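Local coordinates for nitrogenase molybdenum-iron protein alpha chain (Clostridium pasteurianum, PDB 4WES), which forms, with the beta chain, the molybdenum-iron component of nitrogenase, which carries the metal clusters used in reducing dinitrogen to ammonium, at residues Ala270-Thr275 against Ile396-Asp401; Thr275-Pro280 against Glu402-Val407. One frame throughout, in Å; residues are numbered along the deposited sequence.

In the fold
Contacts 1 and 2 follow one another along helix 263-277 and the long loop that runs from helix 372-376 to helix 411-419. Residues 396-401 pass the last full turns of the helix, and residues 402-407 then wrap its C-terminal end, so the two centres lie only about 8 Å apart. Thr275 takes part in both. Between them the backbone of Asp401 probably hydrogen-bonds the helix end, Asp401 N to Lys276 O at 2.9 Å, and Pro400 CB packs on Tyr405 CD2 at 3.8 Å. Both contacts lie away from the cluster and homocitrate sites. Their centres are about 21 and 26 Å from the centre of the chain; Cys262, a cofactor ligand, immediately precedes this same helix.

Contact 1. Residues Ala270-Thr275 against Ile396-Asp401; sequences AEMMET and ITVTPD
Met272 reaches out from the helix and lays its sulfur against the end of Ile396, the two side chains crossing at about a right angle. SD is 3.6 Å from Ile396 CG1 and equally near Ile396 CD1, so the thioether meets the outer limb of the isoleucine rather than its CG2 branch. The last torsion of Met272, chi3 -77°, bends CE off the line of the chain, and SD is the atom nearest Ile396. Ile396 has two conformers, so the detail of its fit to the sulfur is less certain.

Val398 comes next, its CB directed at the helix. CG2 does most of the touching, fitting between Met272 and Thr275, one turn apart: it comes nearest to Met272 O, at 3.6 Å, and lies 3.8 Å from Met272 CB and from Thr275 CG2. Its other methyl, CG1, stays nearer the methionine sulfur. Here an irregular loop segment, 396-401, runs past helix 263-277, which links the neighbouring parallel strands 257-260 and 281-283 in a beta-alpha-beta crossover. Helix 182-196 also borders this contact: Met194 touches Met272, while Asn191 and Thr195 touch Ile396.

Further along, Thr275 turns its methyl to the loop. CG2 lies anti to the backbone N and sits 3.5 Å from Val398 O, while OG1 is directed back along the helix toward Glu271 O. Toward the C-terminal end of the helix the loop meets a backbone oxygen: Pro400 CA lies 3.5 Å from Thr275 O in a CA-H...O contact, bent to 132° at the hydrogen, with the ring atoms CB and CG alongside, a little farther off.

Contact 2. Residues Thr275-Pro280 against Glu402-Val407; sequences TKYGIP and EQKYRV
Arg406 N donates to Tyr277 O at 3.0 Å, a nearly straight bond (165° at the hydrogen) that arrives from above the carbonyl plane. It ties the loop to the C-terminal end of helix 263-277, the helix of a beta-alpha-beta crossover, which ends at a glycine with positive phi, Gly278. Gly278 CA meets Arg406 O at 3.4 Å in a fairly straight CA-H...O contact (161° at the hydrogen). Tyr405 lies against this turn, with Tyr277 O over one ring face and Lys276 O at the ring edge, 3.5 Å from CD2. Its CG stands anti to the backbone N, chi1 -173°, which carries CE2 to Gly278 N.

Around this first shell, Arg406 folds back at chi2 so that NH2 donates to Lys404 O at 2.9 Å, while NH1 lies beside Ile279 CD1 and hydrogen-bonds Asp253 O. Lys404 and Tyr277 run side by side, pointing the same way. The lysine CB and CD lie at the edge of the phenol ring, while Lys276 CG covers one of its faces. At their far ends one water joins the pair, 2.7 Å from Tyr277 OH and accepting from Lys404 NZ at 2.9 Å.

Contact 1. Residues Ala270-Thr275 against Ile396-Asp401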
loop_
_atom_site.group_PDB
_atom_site.type_symbol
_atom_site.label_atom_id
_atom_site.label_comp_id
_atom_site.label_asym_id
_atom_site.label_seq_id
_atom_site.Cartn_x
_atom_site.Cartn_y
_atom_site.Cartn_z
ATOM N N ALA A 270 -34.778 19.172 -28.865
ATOM C CA ALA A 270 -35.687 18.271 -29.561
ATOM C C ALA A 270 -36.797 19.046 -30.247
ATOM O O ALA A 270 -37.112 18.829 -31.427
ATOM C CB ALA A 270 -36.261 17.234 -28.622
ATOM N N GLU A 271 -37.410 19.968 -29.514
ATOM C CA GLU A 271 -38.463 20.812 -30.071
ATOM C C GLU A 271 -37.951 21.656 -31.231
ATOM O O GLU A 271 -38.605 21.756 -32.288
ATOM C CB GLU A 271 -39.011 21.729 -28.992
ATOM C CG GLU A 271 -39.814 21.103 -27.867
ATOM C CD GLU A 271 -40.202 22.097 -26.761
ATOM O OE1 GLU A 271 -39.807 23.293 -26.830
ATOM O OE2 GLU A 271 -40.905 21.690 -25.817
ATOM N N MET A 272 -36.827 22.321 -31.022
ATOM C CA MET A 272 -36.318 23.242 -32.040
ATOM C C MET A 272 -35.874 22.525 -33.300
ATOM O O MET A 272 -36.030 23.057 -34.397
ATOM C CB MET A 272 -35.215 24.145 -31.486
ATOM C CG MET A 272 -35.752 25.123 -30.463
ATOM S SD MET A 272 -34.575 26.347 -29.860
ATOM C CE MET A 272 -33.606 25.355 -28.732
ATOM N N MET A 273 -35.307 21.326 -33.170
ATOM C CA MET A 273 -34.929 20.557 -34.350
ATOM C C MET A 273 -36.160 20.127 -35.141
ATOM O O MET A 273 -36.130 20.067 -36.373
ATOM C CB MET A 273 -34.051 19.372 -33.987
ATOM C CG MET A 273 -32.672 19.772 -33.538
ATOM S SD MET A 273 -31.566 18.379 -33.237
ATOM C CE MET A 273 -31.180 17.902 -34.915
ATOM N N GLU A 274 -37.241 19.772 -34.445
ATOM C CA GLU A 274 -38.474 19.460 -35.132
ATOM C C GLU A 274 -38.997 20.690 -35.886
ATOM O O GLU A 274 -39.384 20.594 -37.051
ATOM C CB GLU A 274 -39.548 18.918 -34.185
ATOM C CG GLU A 274 -40.805 18.467 -34.917
ATOM C CD GLU A 274 -41.812 17.728 -34.083
ATOM O OE1 GLU A 274 -41.545 17.439 -32.907
ATOM O OE2 GLU A 274 -42.901 17.491 -34.614
ATOM N N THR A 275 -39.010 21.865 -35.236
ATOM C CA THR A 275 -39.527 23.057 -35.881
ATOM C C THR A 275 -38.667 23.471 -37.086
ATOM O O THR A 275 -39.189 23.826 -38.157
ATOM C CB THR A 275 -39.571 24.196 -34.870
ATOM O OG1 THR A 275 -40.435 23.803 -33.798
ATOM C CG2 THR A 275 -40.008 25.478 -35.508
ATOM N N ILE A 396 -35.513 31.264 -27.108
ATOM C CA ILE A 396 -35.314 31.544 -28.499
ATOM C C ILE A 396 -36.346 30.812 -29.323
ATOM O O ILE A 396 -36.955 29.820 -28.900
ATOM C CB ILE A 396 -33.897 31.239 -28.970
ATOM C CG1 ILE A 396 -33.684 29.727 -28.987
ATOM C CG2 ILE A 396 -32.879 31.978 -28.091
ATOM C CD1 ILE A 396 -32.428 29.288 -29.710
ATOM N N THR A 397 -36.632 31.396 -30.473
ATOM C CA THR A 397 -37.583 30.789 -31.369
ATOM C C THR A 397 -36.897 30.527 -32.679
ATOM O O THR A 397 -36.068 31.312 -33.145
ATOM C CB THR A 397 -38.842 31.639 -31.636
ATOM O OG1 THR A 397 -38.546 32.631 -32.608
ATOM C CG2 THR A 397 -39.396 32.292 -30.358
ATOM N N VAL A 398 -37.190 29.367 -33.242
ATOM C CA VAL A 398 -36.689 29.016 -34.563
ATOM C C VAL A 398 -37.880 28.891 -35.508
ATOM O O VAL A 398 -39.013 28.803 -35.071
ATOM C CB VAL A 398 -35.845 27.719 -34.550
ATOM C CG1 VAL A 398 -34.591 27.879 -33.697
ATOM C CG2 VAL A 398 -36.674 26.535 -34.075
ATOM N N THR A 399 -37.589 28.785 -36.791
ATOM C CA THR A 399 -38.623 28.670 -37.819
ATOM C C THR A 399 -38.144 27.666 -38.847
ATOM O O THR A 399 -36.967 27.303 -38.854
ATOM C CB THR A 399 -38.858 30.026 -38.493
ATOM O OG1 THR A 399 -37.662 30.495 -39.140
ATOM C CG2 THR A 399 -39.369 31.076 -37.500
ATOM N N PRO A 400 -39.060 27.158 -39.687
ATOM C CA PRO A 400 -38.627 26.159 -40.652
ATOM C C PRO A 400 -37.580 26.701 -41.563
ATOM O O PRO A 400 -37.787 27.738 -42.195
ATOM C CB PRO A 400 -39.893 25.854 -41.461
ATOM C CG PRO A 400 -41.011 26.247 -40.591
ATOM C CD PRO A 400 -40.517 27.364 -39.721
ATOM N N ASP A 401 -36.492 25.969 -41.694
ATOM C CA ASP A 401 -35.415 26.347 -42.570
ATOM C C ASP A 401 -35.887 26.206 -44.040
ATOM O O ASP A 401 -36.306 25.135 -44.448
ATOM C CB ASP A 401 -34.183 25.493 -42.232
ATOM C CG ASP A 401 -32.917 25.951 -42.959
ATOM O OD1 ASP A 401 -31.956 26.350 -42.264
ATOM O OD2 ASP A 401 -32.886 25.872 -44.215
#

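Contact 2. Residues Thr275-Pro280 against Glu402-Val407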
loop_
_atom_site.group_PDB
_atom_site.type_symbol
_atom_site.label_atom_id
_atom_site.label_comp_id
_atom_site.label_asym_id
_atom_site.label_seq_id
_atom_site.Cartn_x
_atom_site.Cartn_y
_atom_site.Cartn_z
ATOM N N THR A 275 -39.010 21.865 -35.236
ATOM C CA THR A 275 -39.527 23.057 -35.881
ATOM C C THR A 275 -38.667 23.471 -37.086
ATOM O O THR A 275 -39.189 23.826 -38.157
ATOM C CB THR A 275 -39.571 24.196 -34.870
ATOM O OG1 THR A 275 -40.435 23.803 -33.798
ATOM C CG2 THR A 275 -40.008 25.478 -35.508
ATOM N N LYS A 276 -37.347 23.482 -36.898
ATOM C CA LYS A 276 -36.447 24.051 -37.894
ATOM C C LYS A 276 -36.163 23.089 -39.049
ATOM O O LYS A 276 -36.092 23.518 -40.199
ATOM C CB LYS A 276 -35.142 24.496 -37.243
ATOM C CG LYS A 276 -34.168 25.160 -38.206
ATOM C CD LYS A 276 -32.999 25.819 -37.470
ATOM C CE LYS A 276 -31.998 26.417 -38.441
ATOM N NZ LYS A 276 -30.944 27.200 -37.758
ATOM N N TYR A 277 -35.987 21.809 -38.736
ATOM C CA TYR A 277 -35.562 20.803 -39.723
ATOM C C TYR A 277 -36.659 19.797 -40.124
ATOM O O TYR A 277 -36.504 19.108 -41.128
ATOM C CB TYR A 277 -34.319 20.052 -39.214
ATOM C CG TYR A 277 -33.144 20.938 -38.996
ATOM C CD1 TYR A 277 -32.490 21.557 -40.072
ATOM C CD2 TYR A 277 -32.667 21.213 -37.717
ATOM C CE1 TYR A 277 -31.418 22.412 -39.880
ATOM C CE2 TYR A 277 -31.605 22.043 -37.537
ATOM C CZ TYR A 277 -30.967 22.643 -38.601
ATOM O OH TYR A 277 -29.906 23.477 -38.379
ATOM N N GLY A 278 -37.703 19.680 -39.308
ATOM C CA GLY A 278 -38.739 18.674 -39.550
ATOM C C GLY A 278 -38.408 17.333 -38.935
ATOM O O GLY A 278 -39.129 16.375 -39.151
ATOM N N ILE A 279 -37.324 17.246 -38.147
ATOM C CA ILE A 279 -36.919 15.975 -37.568
ATOM C C ILE A 279 -37.783 15.655 -36.358
ATOM O O ILE A 279 -37.782 16.417 -35.381
ATOM C CB ILE A 279 -35.436 16.002 -37.199
ATOM C CG1 ILE A 279 -34.541 16.288 -38.416
ATOM C CG2 ILE A 279 -35.029 14.703 -36.509
ATOM C CD1 ILE A 279 -33.143 16.736 -38.058
ATOM N N PRO A 280 -38.522 14.531 -36.399
ATOM C CA PRO A 280 -39.361 14.147 -35.258
ATOM C C PRO A 280 -38.522 13.604 -34.131
ATOM O O PRO A 280 -37.373 13.199 -34.316
ATOM C CB PRO A 280 -40.264 13.067 -35.848
ATOM C CG PRO A 280 -39.462 12.470 -36.948
ATOM C CD PRO A 280 -38.610 13.564 -37.506
ATOM N N GLU A 402 -35.868 27.312 -44.781
ATOM C CA GLU A 402 -36.444 27.342 -46.145
ATOM C C GLU A 402 -35.698 26.418 -47.122
ATOM O O GLU A 402 -36.225 26.077 -48.184
ATOM C CB GLU A 402 -36.472 28.794 -46.641
ATOM C CG GLU A 402 -37.523 29.657 -45.955
ATOM C CD GLU A 402 -37.519 31.107 -46.424
ATOM O OE1 GLU A 402 -38.602 31.755 -46.377
ATOM O OE2 GLU A 402 -36.431 31.589 -46.828
ATOM N N GLN A 403 -34.483 26.017 -46.743
ATOM C CA GLN A 403 -33.635 25.115 -47.531
ATOM C C GLN A 403 -33.567 23.656 -46.993
ATOM O O GLN A 403 -33.602 22.685 -47.771
ATOM C CB GLN A 403 -32.222 25.696 -47.592
ATOM C CG GLN A 403 -31.128 24.706 -47.970
ATOM C CD GLN A 403 -29.745 25.157 -47.514
ATOM O OE1 GLN A 403 -29.489 26.365 -47.334
ATOM N NE2 GLN A 403 -28.844 24.186 -47.333
ATOM N N LYS A 404 -33.474 23.508 -45.677
ATOM C CA LYS A 404 -33.182 22.199 -45.050
ATOM C C LYS A 404 -34.394 21.505 -44.435
ATOM O O LYS A 404 -34.306 20.314 -44.092
ATOM C CB LYS A 404 -32.129 22.359 -43.937
ATOM C CG LYS A 404 -30.789 22.878 -44.429
ATOM C CD LYS A 404 -29.761 23.095 -43.314
ATOM C CE LYS A 404 -28.501 23.800 -43.837
ATOM N NZ LYS A 404 -27.519 23.981 -42.715
ATOM N N TYR A 405 -35.505 22.227 -44.261
ATOM C CA TYR A 405 -36.715 21.615 -43.706
ATOM C C TYR A 405 -37.182 20.483 -44.583
ATOM O O TYR A 405 -37.226 20.624 -45.799
ATOM C CB TYR A 405 -37.844 22.646 -43.506
ATOM C CG TYR A 405 -39.034 22.074 -42.783
ATOM C CD1 TYR A 405 -40.043 21.373 -43.463
ATOM C CD2 TYR A 405 -39.117 22.149 -41.408
ATOM C CE1 TYR A 405 -41.109 20.813 -42.774
ATOM C CE2 TYR A 405 -40.190 21.599 -40.711
ATOM C CZ TYR A 405 -41.178 20.927 -41.383
ATOM O OH TYR A 405 -42.227 20.348 -40.696
ATOM N N ARG A 406 -37.523 19.348 -43.989
ATOM C CA ARG A 406 -38.131 18.300 -44.762
ATOM C C ARG A 406 -39.156 17.527 -43.968
ATOM O O ARG A 406 -39.160 17.545 -42.722
ATOM C CB ARG A 406 -37.108 17.384 -45.376
ATOM C CG ARG A 406 -36.452 16.502 -44.381
ATOM C CD ARG A 406 -34.989 16.780 -44.558
ATOM N NE ARG A 406 -34.054 16.202 -43.618
ATOM C CZ ARG A 406 -33.434 16.851 -42.621
ATOM N NH1 ARG A 406 -32.521 16.182 -41.959
ATOM N NH2 ARG A 406 -33.675 18.134 -42.298
ATOM N N VAL A 407 -40.079 16.926 -44.703
ATOM C CA VAL A 407 -41.082 16.081 -44.114
ATOM C C VAL A 407 -40.440 14.715 -43.951
ATOM O O VAL A 407 -40.027 14.091 -44.925
ATOM C CB VAL A 407 -42.333 15.982 -45.026
ATOM C CG1 VAL A 407 -43.327 14.983 -44.423
ATOM C CG2 VAL A 407 -42.937 17.370 -45.193
HETATM O O HOH W 1 -28.892 24.922 -40.395
#